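3',5'-nucleoside bisphosphate phosphatase (Chromobacterium violaceum, PDB 2YB1) hydrolyses nucleoside 3',5'-bisphosphates to nucleoside 5'-phosphates and orthophosphate, using three manganese ions per subunit. Local coordinates at residues A2-H7 and A30-A35. Residues are numbered along the deposited sequence; the frame is centred on the assembly and turned at random.
Sequences ANIDLH and APALLA. With MN (manganese (II) ion), chain C.
Ile4 pairs with Leu33 and Asp5 with Leu34 in parallel register, joining the two strands of the first beta-alpha-beta unit of the PHP domain; helix 19-27 makes the crossover between them. Three backbone hydrogen bonds hold the pairing. Ala32 N reaches Asn3 O at 2.7 Å, just ahead of the paired residues. Asp5 then uses both its polar backbone atoms: its N gives a nearly straight bond to Leu33 O (3.0 Å, 168° at the hydrogen), and its O receives Ala35 N. Leu33 N is buried here with no partner.

Side chains pack on both faces. On the face of Ile4 and Leu33, Ile4 CG1, set beside the backbone N and anti to the carbonyl carbon (chi1 -53°), carries CD1 across toward the neighbouring strand, to 3.6 Å from Leu33 CB. Further along, the CD2 branch of Leu6 fits between Leu33 CD2 (3.9 Å) and Ala35 CB; Trp273 of helix 272-275 packs against Ile4, Leu6 and Leu33. On the other face Leu34 CD2 touches Asp5 CB, while Ile23 and Ala26 of helix 19-27 meet Leu34.

Polar side chains mark the two ends. A water accepts from Asn3 ND2 and donates to Ala30 O, its oxygen 2.7 Å from Ala30 O, and so bridges the two segments. Beyond the pairing, Asp5 OD1 takes His7 N at 3.2 Å in an Asx turn, approached on the anti side and 35° out of the carboxylate plane; Ser247 and Gly260 bind its OD2. From there the chain runs into the metal site. His7 ND1 is hydrogen-bonded to Glu218 OE2, and His7 NE2 lies 2.2 Å from one of the manganese ions, which His7 shares with His9, Glu64 and Asp248.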
ATOM      1  N   ALA A   2       3.178  -8.803 -17.153  1.00  7.39           N
ATOM      2  CA  ALA A   2       2.805  -7.441 -17.504  1.00  7.55           C
ATOM      3  C   ALA A   2       3.859  -6.462 -17.005  1.00  8.70           C
ATOM      4  O   ALA A   2       4.451  -6.661 -15.945  1.00  9.79           O
ATOM      5  CB  ALA A   2       1.446  -7.088 -16.921  1.00  6.24           C
ATOM      6  N   ASN A   3       4.083  -5.413 -17.791  1.00 10.25           N
ATOM      7  CA  ASN A   3       5.086  -4.375 -17.514  1.00 10.75           C
ATOM      8  C   ASN A   3       4.530  -3.173 -16.755  1.00 10.01           C
ATOM      9  O   ASN A   3       4.965  -2.039 -16.967  1.00 13.35           O
ATOM     10  CB  ASN A   3       5.953  -3.997 -18.728  1.00 13.26           C
ATOM     11  CG  ASN A   3       5.144  -3.526 -19.907  1.00 16.30           C
ATOM     12  OD1 ASN A   3       3.921  -3.522 -19.870  1.00 18.42           O
ATOM     13  ND2 ASN A   3       5.830  -3.112 -20.966  1.00 19.47           N
ATOM     14  N   ILE A   4       3.433  -3.410 -16.047  1.00  6.28           N
ATOM     15  CA  ILE A   4       2.735  -2.400 -15.264  1.00  7.23           C
ATOM     16  C   ILE A   4       2.879  -2.708 -13.765  1.00  7.77           C
ATOM     17  O   ILE A   4       2.794  -3.863 -13.352  1.00  7.78           O
ATOM     18  CB  ILE A   4       1.229  -2.426 -15.602  1.00 12.26           C
ATOM     19  CG1 ILE A   4       1.008  -2.317 -17.112  1.00 19.00           C
ATOM     20  CG2 ILE A   4       0.473  -1.323 -14.865  1.00 11.74           C
ATOM     21  CD1 ILE A   4       1.182  -0.935 -17.641  1.00 19.59           C
ATOM     22  N   ASP A   5       3.164  -1.705 -12.942  1.00  6.75           N
ATOM     23  CA  ASP A   5       3.146  -1.948 -11.506  1.00  5.22           C
ATOM     24  C   ASP A   5       2.522  -0.754 -10.783  1.00  6.24           C
ATOM     25  O   ASP A   5       3.129   0.322 -10.712  1.00  4.76           O
ATOM     26  CB  ASP A   5       4.577  -2.205 -11.021  1.00  5.20           C
ATOM     27  CG  ASP A   5       4.635  -2.672  -9.581  1.00  6.31           C
ATOM     28  OD1 ASP A   5       3.574  -2.684  -8.908  1.00  6.49           O
ATOM     29  OD2 ASP A   5       5.746  -3.028  -9.120  1.00  5.68           O
ATOM     30  N   LEU A   6       1.331  -0.966 -10.232  1.00  6.46           N
ATOM     31  CA  LEU A   6       0.553   0.065  -9.540  1.00  6.42           C
ATOM     32  C   LEU A   6       0.560   0.014  -8.009  1.00  7.20           C
ATOM     33  O   LEU A   6      -0.360   0.560  -7.383  1.00  5.91           O
ATOM     34  CB  LEU A   6      -0.872   0.189 -10.108  1.00  3.96           C
ATOM     35  CG  LEU A   6      -0.895   0.289 -11.638  1.00  4.93           C
ATOM     36  CD1 LEU A   6      -2.315   0.435 -12.172  1.00  5.01           C
ATOM     37  CD2 LEU A   6       0.014   1.427 -12.144  1.00  2.91           C
ATOM     38  N   HIS A   7       1.445  -0.789  -7.417  1.00  5.81           N
ATOM     39  CA  HIS A   7       1.579  -0.800  -5.958  1.00  5.20           C
ATOM     40  C   HIS A   7       3.019  -1.062  -5.483  1.00  3.68           C
ATOM     41  O   HIS A   7       3.540  -2.144  -5.704  1.00  3.23           O
ATOM     42  CB  HIS A   7       0.634  -1.879  -5.414  1.00  6.56           C
ATOM     43  CG  HIS A   7       0.453  -1.862  -3.931  1.00  7.64           C
ATOM     44  ND1 HIS A   7      -0.742  -2.208  -3.331  1.00  6.71           N
ATOM     45  CD2 HIS A   7       1.309  -1.575  -2.922  1.00  6.80           C
ATOM     46  CE1 HIS A   7      -0.614  -2.121  -2.019  1.00  6.10           C
ATOM     47  NE2 HIS A   7       0.618  -1.736  -1.746  1.00  4.94           N
ATOM     48  N   ALA A  30      11.863  -2.146 -17.806  1.00  5.70           N
ATOM     49  CA  ALA A  30      11.196  -1.438 -18.907  1.00  7.04           C
ATOM     50  C   ALA A  30       9.676  -1.396 -18.727  1.00  8.83           C
ATOM     51  O   ALA A  30       8.920  -1.840 -19.606  1.00  7.90           O
ATOM     52  CB  ALA A  30      11.564  -2.058 -20.273  1.00  6.10           C
ATOM     53  N   PRO A  31       9.220  -0.856 -17.584  1.00  6.00           N
ATOM     54  CA  PRO A  31       7.781  -0.783 -17.297  1.00  6.63           C
ATOM     55  C   PRO A  31       7.074   0.243 -18.180  1.00  6.29           C
ATOM     56  O   PRO A  31       7.698   1.234 -18.566  1.00  8.40           O
ATOM     57  CB  PRO A  31       7.738  -0.349 -15.827  1.00  5.39           C
ATOM     58  CG  PRO A  31       9.011   0.477 -15.661  1.00  4.80           C
ATOM     59  CD  PRO A  31      10.044  -0.194 -16.548  1.00  3.79           C
ATOM     60  N   ALA A  32       5.815  -0.012 -18.545  1.00  5.45           N
ATOM     61  CA  ALA A  32       5.030   0.971 -19.299  1.00  4.10           C
ATOM     62  C   ALA A  32       4.275   1.953 -18.399  1.00  6.98           C
ATOM     63  O   ALA A  32       3.829   3.002 -18.853  1.00  6.86           O
ATOM     64  CB  ALA A  32       4.043   0.264 -20.246  1.00  4.02           C
ATOM     65  N   LEU A  33       4.072   1.580 -17.141  1.00  8.04           N
ATOM     66  CA  LEU A  33       3.396   2.456 -16.187  1.00  6.21           C
ATOM     67  C   LEU A  33       3.758   2.079 -14.755  1.00  5.99           C
ATOM     68  O   LEU A  33       3.774   0.889 -14.423  1.00  5.97           O
ATOM     69  CB  LEU A  33       1.879   2.346 -16.391  1.00  4.99           C
ATOM     70  CG  LEU A  33       0.960   3.195 -15.519  1.00  4.95           C
ATOM     71  CD1 LEU A  33       1.145   4.676 -15.833  1.00  4.96           C
ATOM     72  CD2 LEU A  33      -0.505   2.779 -15.736  1.00  3.23           C
ATOM     73  N   LEU A  34       3.961   3.082 -13.895  1.00  6.85           N
ATOM     74  CA  LEU A  34       4.236   2.861 -12.469  1.00  4.69           C
ATOM     75  C   LEU A  34       3.374   3.774 -11.587  1.00  4.13           C
ATOM     76  O   LEU A  34       2.997   4.880 -12.009  1.00  4.40           O
ATOM     77  CB  LEU A  34       5.711   3.125 -12.157  1.00  2.96           C
ATOM     78  CG  LEU A  34       6.779   2.267 -12.849  1.00  3.68           C
ATOM     79  CD1 LEU A  34       8.196   2.795 -12.536  1.00  1.40           C
ATOM     80  CD2 LEU A  34       6.661   0.795 -12.459  1.00  2.93           C
ATOM     81  N   ALA A  35       3.051   3.309 -10.378  1.00  4.58           N
ATOM     82  CA  ALA A  35       2.456   4.179  -9.353  1.00  7.56           C
ATOM     83  C   ALA A  35       3.042   3.891  -7.967  1.00  5.59           C
ATOM     84  O   ALA A  35       2.972   2.759  -7.482  1.00  5.02           O
ATOM     85  CB  ALA A  35       0.907   4.064  -9.341  1.00  0.77           C
TER
HETATM   86 MN    MN C1290       1.438  -1.864   0.281  1.00  7.55          MN
HETATM   87  O   HOH W   1       8.578  -4.391 -20.485  1.00 18.02           O